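Local coordinates for protein alpha-1,3-glucanase (Paenibacillus glycanilyticus, PDB 6K0P) that hydrolyses alpha-1,3-glucan through the catalytic domain of a glycoside hydrolase of family 87, which binds the disaccharide nigerose, at residues C308-V313 / I333-G338; G353-A358 / A390-S395; G538-N543 / T564-S569; N476-N481 / N506-N511. The protein carries 1 engineered substitution. All coordinates share one frame; numbering follows the deposited sequence. Where two conformers were deposited one is given.

Contact 1: C308-V313 / I333-G338; sequences CLYWGV and INMTNG. With GLC (alpha-D-glucopyranose), chain B; GLC (alpha-D-glucopyranose), chain C.
Trp311 and Asn334 sit on adjacent strands with their side chains alongside each other, and the CB of Asn334 makes a CH-pi contact over the six-membered ring of Trp311, 4.1 Å from its centroid. The opposite face of the indole meets sugar, with Trp311 CE3 lying 3.4 Å from O4 of the chain B glucose. Trp311 belongs to a glycan pocket, and the turn of CG to the side of its carbonyl carbon (chi1 -175°) lays the ring between protein and sugar. A sulfur-aromatic pair occupies the other sheet face: Met335 SD lies in the plane of the Tyr310 ring, 3.5 Å from CE2, a Met-aromatic contact at the ring edge.

Among the polar contacts, Gly312 O is gripped twice by Thr336, by OG1 at 2.7 Å in the carbonyl plane and by the backbone N at 2.8 Å from well above it. Thr336 OG1 also accepts a hydrogen bond from a water that takes one from Trp311 NE1 and contacts O6 of the chain C glucose, so the second strand reaches the ligand through solvent. Asn334 N and O complete the parallel ladder with Tyr310 O and Gly312 N.

Apolar packing is carried by Leu309 CD2 against Ile333 CG1, 4.0 Å apart. This pair of beta-helix strands lies between strand 286-289, which supplies Lys286 for a cation-pi contact with Trp311, and strand 357-360 beyond Asn334 and Met335.

Contact 2: G353-A358 / A390-S395; sequences GDDSFA and AVYGGS. With ACY (acetic acid), chain L.
Tyr392 reaches back across the coil boundary to Asp355, its OH donating to OD2 at 2.6 Å. The hydroxyl meets the syn side of that oxygen, 16° out of the carboxylate plane, while OD2 lies at the edge of the phenol ring, whose plane is turned 37° from the carboxylate. Beside this bond the methyl of Ala390 packs against the acid, its CB 3.4 Å from Asp355 OD2. The other oxygen, OD1, is held by Ala387 N and by a water that also donates to Tyr392 OH; the carboxylate is thereby fixed at both ends.

The backbones pair only where the strands begin to run together. Ala390 N donates to Phe357 O in the carbonyl plane at 3.0 Å, and Ala358 CA approaches Ala390 O at 3.2 Å. Parallel pairing between residues some thirty positions apart is the rung-on-rung stacking of a pectate-lyase-like beta-helix, with strand 357-360 on one coil and 389-392 on the next.

Away from this compact corner the two segments diverge. Asp354 turns to Arg280 in a salt bridge, and its OD1 accepts from Asp355 N. Past Tyr392, whose ring also meets Phe420 of a glycan pocket, the chain turns at Gly393 with positive phi and leads off to Ser395. There OG donates at 2.7 Å to O of an acetic acid molecule, also held by Asp429 N and probably from the crystallisation liquor.

Contact 3: G538-N543 / T564-S569; sequences GASFTN and TVTRVS
Asn543 N and Ser569 O form the straightest backbone bond here, 2.8 Å long with an angle of 171° at the hydrogen. Equally short is the bond from Phe541 N to Thr566 O, which arrives almost in line with the carbonyl. Thr566 N to Ala539 O, Ala539 N to Thr564 O and Val568 N to Phe541 O (2.9 Å) complete the set. Ala539 and Phe541 each donate and accept across the interface, the alternation expected of parallel strands.

The pairing slips by one residue near its end. Val568 takes a helix-like backbone conformation (phi -66°), and Asn543 N consequently bonds to Ser569 rather than to Val568. Such parallel pairing joins successive coils of the beta-helix, here strands 537-541 and 563-569, close to the C-terminus of the chain.

On the inner face, Phe541 CG lies anti to the carbonyl carbon (chi1 -59°), which brings the ring beside its own N and sets its edge toward Thr566 O. The rim atom CE1 packs on Val565 CG1 at 3.7 Å, and Trp573 meets the same ring edge-to-face. Arg567, on this face too, is paired with Glu557 in a salt bridge. The outer face is lightly packed: Thr542 OG1 approaches Val568 CB at 3.4 Å, and the Thr542 CG2 methyl rests 3.7 Å from Ser569 OG.

Contact 4: N476-N481 / N506-N511; sequences NILIKN and NIRVEN
The guanidinium of Arg508 has Leu478 CB over one face, 3.7 Å above its plane, and Asn506 O at its edge. That edge contact is a hydrogen bond from NH1, made possible by the bends of the arginine chain at chi2 and chi3 that fold it back over its own strand; NH2 forms a salt bridge with Asp431. Asn506 O, also bonded by Ile477 N, is thus held by two donors.

Hydrogen-bonded amides form an asparagine ladder in this parallel beta-helix. Asn506 ND2 donates to Asn476 OD1 at 2.9 Å, and that oxygen lies in the Asn506 amide plane, though the two planes are turned 46° apart. At the far end Asn511 ND2 reaches Asn481 OD1 at 3.2 Å, with the amides closer to parallel. All four have positive phi and psi, and the chain turns a corner at Asn481, Asn506 and Asn511. The ladder runs on from Asn511 OD1 to Asn543 ND2; Asn481 ND2 bonds Asp435.

Between the corners the strands pair in regular parallel fashion. Inside, Ile507 CD1 packs on Ile477 CG1 at 3.6 Å. Outside, Lys480 and Glu510 run alongside without direct charge contact: one water accepts from Lys480 NZ and donates to Glu510 OE1 at 2.9 Å.

Overall arrangement
All four contacts repeat one theme, parallel pairing of strands on successive beta-helix coils, yet place decides the chemistry. Contacts 1 and 2 are buried and adjoin, since strands 333-336 and 357-360 pair directly, with Ile333 probably hydrogen-bonded to Ser356 and Ala358. Contacts 4 and 3 adjoin likewise through strands 507-510 and 537-541, nearer the C-terminal end; contact 4 is partly buried and contact 3 lies at the surface. Contact 1 turns an aromatic face to bound sugar, and contact 2 ties an acid to a tyrosine, whereas contacts 3 and 4 rely on backbone ladders and corner asparagines. The centres of contacts 1 and 3 are about 34 Å apart.

Contact 1: C308-V313 / I333-G338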
loop_
_atom_site.group_PDB
_atom_site.type_symbol
_atom_site.label_atom_id
_atom_site.label_comp_id
_atom_site.label_asym_id
_atom_site.label_seq_id
_atom_site.Cartn_x
_atom_site.Cartn_y
_atom_site.Cartn_z
ATOM N N CYS A 308 6.624 -8.187 -3.515
ATOM C CA CYS A 308 5.455 -7.588 -4.152
ATOM C C CYS A 308 4.384 -8.650 -4.322
ATOM O O CYS A 308 4.675 -9.852 -4.298
ATOM C CB CYS A 308 5.747 -7.082 -5.576
ATOM S SG CYS A 308 7.220 -6.071 -5.753
ATOM N N LEU A 309 3.144 -8.196 -4.556
ATOM C CA LEU A 309 2.135 -9.104 -5.100
ATOM C C LEU A 309 2.420 -9.403 -6.565
ATOM O O LEU A 309 2.508 -10.568 -6.963
ATOM C CB LEU A 309 0.718 -8.544 -4.928
ATOM C CG LEU A 309 -0.373 -9.303 -5.714
ATOM C CD1 LEU A 309 -0.362 -10.808 -5.402
ATOM C CD2 LEU A 309 -1.771 -8.722 -5.456
ATOM N N TYR A 310 2.582 -8.362 -7.381
ATOM C CA TYR A 310 2.723 -8.550 -8.819
ATOM C C TYR A 310 3.439 -7.351 -9.420
ATOM O O TYR A 310 3.172 -6.202 -9.041
ATOM C CB TYR A 310 1.355 -8.730 -9.491
ATOM C CG TYR A 310 1.476 -9.001 -10.970
ATOM C CD1 TYR A 310 1.976 -10.214 -11.429
ATOM C CD2 TYR A 310 1.125 -8.038 -11.904
ATOM C CE1 TYR A 310 2.112 -10.470 -12.787
ATOM C CE2 TYR A 310 1.242 -8.293 -13.260
ATOM C CZ TYR A 310 1.745 -9.501 -13.693
ATOM O OH TYR A 310 1.891 -9.736 -15.046
ATOM N N TRP A 311 4.334 -7.632 -10.374
ATOM C CA TRP A 311 5.126 -6.625 -11.080
ATOM C C TRP A 311 4.980 -6.959 -12.560
ATOM O O TRP A 311 5.729 -7.785 -13.092
ATOM C CB TRP A 311 6.576 -6.696 -10.627
ATOM C CG TRP A 311 7.468 -5.630 -11.186
ATOM C CD1 TRP A 311 7.965 -5.550 -12.462
ATOM C CD2 TRP A 311 7.996 -4.508 -10.478
ATOM N NE1 TRP A 311 8.764 -4.435 -12.589
ATOM C CE2 TRP A 311 8.794 -3.776 -11.387
ATOM C CE3 TRP A 311 7.858 -4.039 -9.167
ATOM C CZ2 TRP A 311 9.461 -2.607 -11.021
ATOM C CZ3 TRP A 311 8.524 -2.885 -8.800
ATOM C CH2 TRP A 311 9.314 -2.175 -9.728
ATOM N N GLY A 312 4.013 -6.316 -13.214
ATOM C CA GLY A 312 3.723 -6.638 -14.600
ATOM C C GLY A 312 4.740 -6.032 -15.545
ATOM O O GLY A 312 5.270 -4.950 -15.313
ATOM N N VAL A 313 5.027 -6.770 -16.618
ATOM C CA VAL A 313 5.939 -6.342 -17.675
ATOM C C VAL A 313 5.239 -6.640 -18.994
ATOM O O VAL A 313 5.122 -7.807 -19.386
ATOM C CB VAL A 313 7.289 -7.069 -17.600
ATOM C CG1 VAL A 313 8.218 -6.546 -18.679
ATOM C CG2 VAL A 313 7.911 -6.912 -16.209
ATOM N N ILE A 333 1.356 -3.607 -6.155
ATOM C CA ILE A 333 1.143 -3.952 -7.558
ATOM C C ILE A 333 1.773 -2.858 -8.400
ATOM O O ILE A 333 1.489 -1.671 -8.191
ATOM C CB ILE A 333 -0.348 -4.078 -7.926
ATOM C CG1 ILE A 333 -1.023 -5.212 -7.150
ATOM C CG2 ILE A 333 -0.490 -4.301 -9.430
ATOM C CD1 ILE A 333 -2.531 -5.303 -7.387
ATOM N N ASN A 334 2.626 -3.254 -9.345
ATOM C CA ASN A 334 3.192 -2.339 -10.325
ATOM C C ASN A 334 2.936 -2.951 -11.692
ATOM O O ASN A 334 2.973 -4.174 -11.844
ATOM C CB ASN A 334 4.701 -2.170 -10.098
ATOM C CG ASN A 334 5.299 -0.996 -10.872
ATOM O OD1 ASN A 334 4.597 -0.249 -11.554
ATOM N ND2 ASN A 334 6.611 -0.835 -10.758
ATOM N N MET A 335 2.607 -2.112 -12.664
ATOM C CA MET A 335 2.399 -2.554 -14.036
ATOM C C MET A 335 3.310 -1.712 -14.907
ATOM O O MET A 335 3.194 -0.485 -14.909
ATOM C CB MET A 335 0.931 -2.379 -14.436
ATOM C CG MET A 335 -0.040 -3.136 -13.533
ATOM S SD MET A 335 0.185 -4.930 -13.570
ATOM C CE MET A 335 -0.436 -5.247 -15.187
ATOM N N THR A 336 4.233 -2.360 -15.611
ATOM C CA THR A 336 5.311 -1.641 -16.277
ATOM C C THR A 336 5.401 -2.007 -17.753
ATOM O O THR A 336 4.823 -2.993 -18.224
ATOM C CB THR A 336 6.678 -1.907 -15.622
ATOM O OG1 THR A 336 7.190 -3.170 -16.082
ATOM C CG2 THR A 336 6.573 -1.930 -14.107
ATOM N N ASN A 337 6.153 -1.181 -18.481
ATOM C CA ASN A 337 6.752 -1.566 -19.763
ATOM C C ASN A 337 5.723 -2.089 -20.764
ATOM O O ASN A 337 5.861 -3.191 -21.301
ATOM C CB ASN A 337 7.880 -2.582 -19.554
ATOM C CG ASN A 337 9.015 -2.028 -18.717
ATOM O OD1 ASN A 337 8.893 -0.961 -18.107
ATOM N ND2 ASN A 337 10.131 -2.752 -18.683
ATOM N N GLY A 338 4.696 -1.283 -21.030
ATOM C CA GLY A 338 3.698 -1.606 -22.024
ATOM C C GLY A 338 2.388 -2.111 -21.463
ATOM O O GLY A 338 1.413 -2.224 -22.215
HETATM C C1 GLC B . 13.503 -2.398 -7.979
HETATM C C2 GLC B . 13.874 -3.231 -9.190
HETATM C C3 GLC B . 12.660 -3.997 -9.662
HETATM C C4 GLC B . 12.061 -4.803 -8.516
HETATM C C5 GLC B . 11.705 -3.875 -7.387
HETATM C C6 GLC B . 11.246 -4.610 -6.137
HETATM O O1 GLC B . 12.654 -1.406 -8.446
HETATM O O2 GLC B . 14.399 -2.341 -10.182
HETATM O O3 GLC B . 13.104 -4.962 -10.599
HETATM O O4 GLC B . 10.896 -5.477 -8.916
HETATM O O5 GLC B . 12.843 -3.163 -7.015
HETATM O O6 GLC B . 12.133 -5.585 -5.666
HETATM C C1 GLC C . 12.209 -5.100 -11.767
HETATM C C2 GLC C . 12.660 -6.286 -12.613
HETATM C C3 GLC C . 13.927 -5.896 -13.367
HETATM C C4 GLC C . 13.697 -4.620 -14.173
HETATM C C5 GLC C . 13.161 -3.522 -13.251
HETATM C C6 GLC C . 12.866 -2.210 -13.981
HETATM O O2 GLC C . 12.924 -7.387 -11.764
HETATM O O3 GLC C . 14.348 -6.953 -14.204
HETATM O O4 GLC C . 14.913 -4.212 -14.765
HETATM O O5 GLC C . 11.984 -3.977 -12.606
HETATM O O6 GLC C . 11.946 -2.423 -15.034
HETATM O O HOH W 1 9.786 -3.809 -15.183
#

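Contact 2: G353-A358 / A390-S395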
loop_
_atom_site.group_PDB
_atom_site.type_symbol
_atom_site.label_atom_id
_atom_site.label_comp_id
_atom_site.label_asym_id
_atom_site.label_seq_id
_atom_site.Cartn_x
_atom_site.Cartn_y
_atom_site.Cartn_z
ATOM N N GLY A 353 6.173 -1.739 1.056
ATOM C CA GLY A 353 7.538 -1.300 1.297
ATOM C C GLY A 353 8.085 -0.393 0.209
ATOM O O GLY A 353 9.259 0.002 0.227
ATOM N N ASP A 354 7.236 -0.090 -0.765
ATOM C CA ASP A 354 7.483 0.887 -1.827
ATOM C C ASP A 354 6.099 1.268 -2.349
ATOM O O ASP A 354 5.090 0.949 -1.708
ATOM C CB ASP A 354 8.430 0.303 -2.882
ATOM C CG ASP A 354 9.272 1.365 -3.578
ATOM O OD1 ASP A 354 8.705 2.250 -4.261
ATOM O OD2 ASP A 354 10.513 1.310 -3.460
ATOM N N ASP A 355 6.037 1.953 -3.499
ATOM C CA ASP A 355 4.765 2.432 -4.045
ATOM C C ASP A 355 3.700 1.347 -3.932
ATOM O O ASP A 355 3.883 0.235 -4.431
ATOM C CB ASP A 355 4.934 2.786 -5.529
ATOM C CG ASP A 355 5.818 3.998 -5.775
ATOM O OD1 ASP A 355 5.861 4.937 -4.951
ATOM O OD2 ASP A 355 6.456 4.011 -6.854
ATOM N N SER A 356 2.575 1.652 -3.284
ATOM C CA SER A 356 1.595 0.587 -3.056
ATOM C C SER A 356 0.967 0.132 -4.367
ATOM O O SER A 356 0.927 -1.069 -4.665
ATOM C CB SER A 356 0.507 1.035 -2.086
ATOM O OG SER A 356 1.053 1.348 -0.809
ATOM N N PHE A 357 0.475 1.080 -5.163
ATOM C CA PHE A 357 -0.078 0.812 -6.487
ATOM C C PHE A 357 0.638 1.741 -7.446
ATOM O O PHE A 357 0.629 2.959 -7.245
ATOM C CB PHE A 357 -1.583 1.095 -6.513
ATOM C CG PHE A 357 -2.383 0.207 -5.602
ATOM C CD1 PHE A 357 -2.711 -1.087 -5.981
ATOM C CD2 PHE A 357 -2.797 0.668 -4.369
ATOM C CE1 PHE A 357 -3.455 -1.911 -5.136
ATOM C CE2 PHE A 357 -3.533 -0.150 -3.520
ATOM C CZ PHE A 357 -3.858 -1.438 -3.905
ATOM N N ALA A 358 1.257 1.176 -8.478
ATOM C CA ALA A 358 2.108 1.959 -9.364
ATOM C C ALA A 358 1.882 1.560 -10.815
ATOM O O ALA A 358 1.480 0.431 -11.123
ATOM C CB ALA A 358 3.590 1.798 -9.014
ATOM N N ALA A 390 1.429 5.845 -7.506
ATOM C CA ALA A 390 2.487 6.457 -8.297
ATOM C C ALA A 390 2.272 6.165 -9.770
ATOM O O ALA A 390 2.065 5.009 -10.159
ATOM C CB ALA A 390 3.870 5.958 -7.862
ATOM N N VAL A 391 2.342 7.213 -10.586
ATOM C CA VAL A 391 2.205 7.072 -12.030
ATOM C C VAL A 391 3.406 7.737 -12.688
ATOM O O VAL A 391 3.666 8.929 -12.469
ATOM C CB VAL A 391 0.859 7.612 -12.551
ATOM C CG1 VAL A 391 0.647 9.069 -12.194
ATOM C CG2 VAL A 391 0.727 7.382 -14.056
ATOM N N TYR A 392 4.155 6.957 -13.456
ATOM C CA TYR A 392 5.371 7.405 -14.116
ATOM C C TYR A 392 5.107 7.359 -15.616
ATOM O O TYR A 392 5.219 6.300 -16.245
ATOM C CB TYR A 392 6.540 6.506 -13.719
ATOM C CG TYR A 392 6.777 6.405 -12.219
ATOM C CD1 TYR A 392 7.534 7.359 -11.544
ATOM C CD2 TYR A 392 6.244 5.349 -11.482
ATOM C CE1 TYR A 392 7.757 7.258 -10.174
ATOM C CE2 TYR A 392 6.468 5.241 -10.118
ATOM C CZ TYR A 392 7.213 6.194 -9.471
ATOM O OH TYR A 392 7.423 6.092 -8.110
ATOM N N GLY A 393 4.743 8.509 -16.190
ATOM C CA GLY A 393 4.405 8.578 -17.604
ATOM C C GLY A 393 3.130 7.813 -17.928
ATOM O O GLY A 393 2.351 7.424 -17.058
ATOM N N GLY A 394 2.923 7.605 -19.223
ATOM C CA GLY A 394 1.770 6.873 -19.715
ATOM C C GLY A 394 0.784 7.806 -20.393
ATOM O O GLY A 394 0.962 9.024 -20.431
ATOM N N SER A 395 -0.272 7.203 -20.934
ATOM C CA SER A 395 -1.302 7.966 -21.625
ATOM C C SER A 395 -2.640 7.275 -21.414
ATOM O O SER A 395 -2.720 6.043 -21.456
ATOM C CB SER A 395 -0.981 8.107 -23.124
ATOM O OG SER A 395 -1.898 8.986 -23.768
HETATM C C ACY L . -0.945 8.844 -27.087
HETATM O O ACY L . -1.935 8.405 -26.396
HETATM O OXT ACY L . -0.157 9.713 -26.732
HETATM C CH3 ACY L . -0.828 8.164 -28.467
HETATM O O HOH W 2 6.639 7.561 -5.710
#

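Contact 3: G538-N543 / T564-S569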
loop_
_atom_site.group_PDB
_atom_site.type_symbol
_atom_site.label_atom_id
_atom_site.label_comp_id
_atom_site.label_asym_id
_atom_site.label_seq_id
_atom_site.Cartn_x
_atom_site.Cartn_y
_atom_site.Cartn_z
ATOM N N GLY A 538 2.999 25.547 -16.450
ATOM C CA GLY A 538 1.977 26.137 -15.608
ATOM C C GLY A 538 0.950 25.100 -15.213
ATOM O O GLY A 538 1.033 23.927 -15.593
ATOM N N ALA A 539 -0.023 25.558 -14.426
ATOM C CA ALA A 539 -1.135 24.711 -14.020
ATOM C C ALA A 539 -2.351 25.584 -13.765
ATOM O O ALA A 539 -2.219 26.738 -13.349
ATOM C CB ALA A 539 -0.807 23.901 -12.754
ATOM N N SER A 540 -3.529 25.021 -14.010
ATOM C CA SER A 540 -4.796 25.703 -13.784
ATOM C C SER A 540 -5.461 25.162 -12.528
ATOM O O SER A 540 -5.367 23.968 -12.225
ATOM C CB SER A 540 -5.733 25.499 -14.972
ATOM O OG SER A 540 -5.159 26.015 -16.160
ATOM N N PHE A 541 -6.144 26.051 -11.807
ATOM C CA PHE A 541 -6.792 25.729 -10.541
ATOM C C PHE A 541 -8.221 26.243 -10.575
ATOM O O PHE A 541 -8.447 27.437 -10.792
ATOM C CB PHE A 541 -6.028 26.351 -9.370
ATOM C CG PHE A 541 -4.600 25.894 -9.285
ATOM C CD1 PHE A 541 -3.629 26.448 -10.108
ATOM C CD2 PHE A 541 -4.233 24.874 -8.416
ATOM C CE1 PHE A 541 -2.314 26.017 -10.054
ATOM C CE2 PHE A 541 -2.924 24.439 -8.349
ATOM C CZ PHE A 541 -1.958 25.003 -9.171
ATOM N N THR A 542 -9.177 25.344 -10.370
ATOM C CA THR A 542 -10.591 25.687 -10.302
ATOM C C THR A 542 -11.134 25.109 -9.006
ATOM O O THR A 542 -11.015 23.904 -8.770
ATOM C CB THR A 542 -11.341 25.080 -11.487
ATOM O OG1 THR A 542 -10.717 25.484 -12.709
ATOM C CG2 THR A 542 -12.803 25.524 -11.486
ATOM N N ASN A 543 -11.728 25.958 -8.170
ATOM C CA ASN A 543 -12.354 25.504 -6.930
ATOM C C ASN A 543 -11.358 24.752 -6.045
ATOM O O ASN A 543 -11.647 23.673 -5.520
ATOM C CB ASN A 543 -13.606 24.665 -7.204
ATOM C CG ASN A 543 -14.477 24.515 -5.977
ATOM O OD1 ASN A 543 -14.496 25.388 -5.109
ATOM N ND2 ASN A 543 -15.195 23.400 -5.889
ATOM N N THR A 564 3.264 29.549 -14.865
ATOM C CA THR A 564 2.070 30.380 -14.732
ATOM C C THR A 564 1.001 29.635 -13.945
ATOM O O THR A 564 0.515 28.585 -14.382
ATOM C CB THR A 564 1.529 30.791 -16.101
ATOM O OG1 THR A 564 2.501 31.608 -16.766
ATOM C CG2 THR A 564 0.228 31.566 -15.936
ATOM N N VAL A 565 0.640 30.178 -12.789
ATOM C CA VAL A 565 -0.509 29.710 -12.022
ATOM C C VAL A 565 -1.739 30.401 -12.592
ATOM O O VAL A 565 -1.799 31.636 -12.637
ATOM C CB VAL A 565 -0.345 30.057 -10.533
ATOM C CG1 VAL A 565 -1.578 29.626 -9.732
ATOM C CG2 VAL A 565 0.920 29.438 -9.964
ATOM N N THR A 566 -2.713 29.623 -13.042
ATOM C CA THR A 566 -3.974 30.163 -13.553
ATOM C C THR A 566 -5.074 29.894 -12.534
ATOM O O THR A 566 -5.441 28.739 -12.300
ATOM C CB THR A 566 -4.327 29.554 -14.907
ATOM O OG1 THR A 566 -3.315 29.905 -15.858
ATOM C CG2 THR A 566 -5.679 30.080 -15.395
ATOM N N ARG A 567 -5.610 30.961 -11.944
ATOM C CA ARG A 567 -6.732 30.861 -11.011
ATOM C C ARG A 567 -8.003 31.057 -11.826
ATOM O O ARG A 567 -8.437 32.183 -12.078
ATOM C CB ARG A 567 -6.608 31.919 -9.922
ATOM C CG ARG A 567 -5.418 31.739 -8.981
ATOM C CD ARG A 567 -5.165 33.037 -8.235
ATOM N NE ARG A 567 -4.168 32.933 -7.170
ATOM C CZ ARG A 567 -2.852 32.971 -7.365
ATOM N NH1 ARG A 567 -2.348 33.086 -8.590
ATOM N NH2 ARG A 567 -2.030 32.880 -6.332
ATOM N N VAL A 568 -8.606 29.951 -12.258
ATOM C CA VAL A 568 -9.784 30.039 -13.119
ATOM C C VAL A 568 -10.954 30.661 -12.364
ATOM O O VAL A 568 -11.514 31.684 -12.780
ATOM C CB VAL A 568 -10.134 28.657 -13.700
ATOM C CG1 VAL A 568 -11.353 28.765 -14.604
ATOM C CG2 VAL A 568 -8.944 28.089 -14.470
ATOM N N SER A 569 -11.326 30.062 -11.238
ATOM C CA SER A 569 -12.428 30.519 -10.406
ATOM C C SER A 569 -12.412 29.698 -9.125
ATOM O O SER A 569 -11.828 28.610 -9.075
ATOM C CB SER A 569 -13.776 30.334 -11.105
ATOM O OG SER A 569 -14.043 28.960 -11.346
#

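Contact 4: N476-N481 / N506-N511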
loop_
_atom_site.group_PDB
_atom_site.type_symbol
_atom_site.label_atom_id
_atom_site.label_comp_id
_atom_site.label_asym_id
_atom_site.label_seq_id
_atom_site.Cartn_x
_atom_site.Cartn_y
_atom_site.Cartn_z
ATOM N N ASN A 476 -0.787 16.692 -19.847
ATOM C CA ASN A 476 -2.094 16.042 -19.850
ATOM C C ASN A 476 -2.344 15.300 -18.537
ATOM O O ASN A 476 -2.496 14.080 -18.497
ATOM C CB ASN A 476 -2.246 15.142 -21.081
ATOM C CG ASN A 476 -2.135 15.929 -22.364
ATOM O OD1 ASN A 476 -2.819 16.939 -22.526
ATOM N ND2 ASN A 476 -1.243 15.511 -23.259
ATOM N N ILE A 477 -2.374 16.081 -17.458
ATOM C CA ILE A 477 -2.592 15.601 -16.097
ATOM C C ILE A 477 -3.810 16.329 -15.563
ATOM O O ILE A 477 -3.827 17.564 -15.531
ATOM C CB ILE A 477 -1.383 15.904 -15.198
ATOM C CG1 ILE A 477 -0.089 15.339 -15.797
ATOM C CG2 ILE A 477 -1.641 15.414 -13.768
ATOM C CD1 ILE A 477 -0.055 13.841 -15.914
ATOM N N LEU A 478 -4.823 15.577 -15.143
ATOM C CA LEU A 478 -6.045 16.138 -14.582
ATOM C C LEU A 478 -6.219 15.591 -13.172
ATOM O O LEU A 478 -6.318 14.371 -12.989
ATOM C CB LEU A 478 -7.249 15.788 -15.458
ATOM C CG LEU A 478 -8.603 16.224 -14.911
ATOM C CD1 LEU A 478 -8.611 17.723 -14.715
ATOM C CD2 LEU A 478 -9.737 15.805 -15.847
ATOM N N ILE A 479 -6.227 16.481 -12.182
ATOM C CA ILE A 479 -6.378 16.114 -10.773
ATOM C C ILE A 479 -7.679 16.746 -10.310
ATOM O O ILE A 479 -7.786 17.976 -10.255
ATOM C CB ILE A 479 -5.200 16.610 -9.919
ATOM C CG1 ILE A 479 -3.890 15.941 -10.355
ATOM C CG2 ILE A 479 -5.471 16.373 -8.426
ATOM C CD1 ILE A 479 -2.634 16.686 -9.942
ATOM N N LYS A 480 -8.676 15.926 -9.990
ATOM C CA LYS A 480 -9.972 16.491 -9.653
ATOM C C LYS A 480 -10.636 15.721 -8.525
ATOM O O LYS A 480 -10.446 14.509 -8.378
ATOM C CB LYS A 480 -10.889 16.584 -10.879
ATOM C CG LYS A 480 -11.194 15.278 -11.576
ATOM C CD LYS A 480 -12.141 15.526 -12.755
ATOM C CE LYS A 480 -12.339 14.285 -13.603
ATOM N NZ LYS A 480 -13.296 14.538 -14.733
ATOM N N ASN A 481 -11.415 16.455 -7.724
ATOM C CA ASN A 481 -12.237 15.886 -6.653
ATOM C C ASN A 481 -11.377 15.220 -5.575
ATOM O O ASN A 481 -11.513 14.036 -5.266
ATOM C CB ASN A 481 -13.298 14.940 -7.226
ATOM C CG ASN A 481 -14.150 15.621 -8.274
ATOM O OD1 ASN A 481 -14.696 16.691 -8.027
ATOM N ND2 ASN A 481 -14.241 15.025 -9.460
ATOM N N ASN A 506 -1.104 21.393 -20.024
ATOM C CA ASN A 506 -2.394 20.780 -19.680
ATOM C C ASN A 506 -2.349 20.080 -18.323
ATOM O O ASN A 506 -2.685 18.899 -18.201
ATOM C CB ASN A 506 -2.882 19.820 -20.765
ATOM C CG ASN A 506 -3.199 20.519 -22.065
ATOM O OD1 ASN A 506 -3.371 21.740 -22.100
ATOM N ND2 ASN A 506 -3.292 19.744 -23.141
ATOM N N ILE A 507 -1.911 20.816 -17.307
ATOM C CA ILE A 507 -1.938 20.364 -15.917
ATOM C C ILE A 507 -3.069 21.121 -15.246
ATOM O O ILE A 507 -2.990 22.345 -15.090
ATOM C CB ILE A 507 -0.611 20.646 -15.201
ATOM C CG1 ILE A 507 0.594 20.257 -16.067
ATOM C CG2 ILE A 507 -0.591 19.977 -13.814
ATOM C CD1 ILE A 507 0.692 18.769 -16.377
ATOM N N ARG A 508 -4.130 20.420 -14.853
ATOM C CA ARG A 508 -5.310 21.079 -14.314
ATOM C C ARG A 508 -5.717 20.432 -13.003
ATOM O O ARG A 508 -5.642 19.208 -12.858
ATOM C CB ARG A 508 -6.482 21.006 -15.289
ATOM C CG ARG A 508 -6.175 21.585 -16.664
ATOM C CD ARG A 508 -5.707 20.493 -17.608
ATOM N NE ARG A 508 -6.822 19.640 -18.001
ATOM C CZ ARG A 508 -6.697 18.396 -18.452
ATOM N NH1 ARG A 508 -5.497 17.837 -18.561
ATOM N NH2 ARG A 508 -7.782 17.713 -18.795
ATOM N N VAL A 509 -6.156 21.271 -12.066
ATOM C CA VAL A 509 -6.553 20.869 -10.719
ATOM C C VAL A 509 -7.944 21.441 -10.482
ATOM O O VAL A 509 -8.143 22.650 -10.638
ATOM C CB VAL A 509 -5.562 21.411 -9.674
ATOM C CG1 VAL A 509 -5.898 20.906 -8.284
ATOM C CG2 VAL A 509 -4.115 21.041 -10.050
ATOM N N GLU A 510 -8.907 20.586 -10.118
ATOM C CA GLU A 510 -10.303 21.009 -10.004
ATOM C C GLU A 510 -10.949 20.389 -8.771
ATOM O O GLU A 510 -10.842 19.177 -8.560
ATOM C CB GLU A 510 -11.105 20.564 -11.236
ATOM C CG GLU A 510 -10.519 20.988 -12.577
ATOM C CD GLU A 510 -11.266 20.390 -13.762
ATOM O OE1 GLU A 510 -12.067 19.444 -13.562
ATOM O OE2 GLU A 510 -11.042 20.862 -14.899
ATOM N N ASN A 511 -11.662 21.197 -7.985
ATOM C CA ASN A 511 -12.435 20.709 -6.836
ATOM C C ASN A 511 -11.531 19.980 -5.837
ATOM O O ASN A 511 -11.647 18.773 -5.613
ATOM C CB ASN A 511 -13.588 19.789 -7.259
ATOM C CG ASN A 511 -14.528 20.442 -8.242
ATOM O OD1 ASN A 511 -14.739 21.651 -8.205
ATOM N ND2 ASN A 511 -15.115 19.637 -9.121
HETATM O O HOH W 3 -12.941 17.553 -15.583
#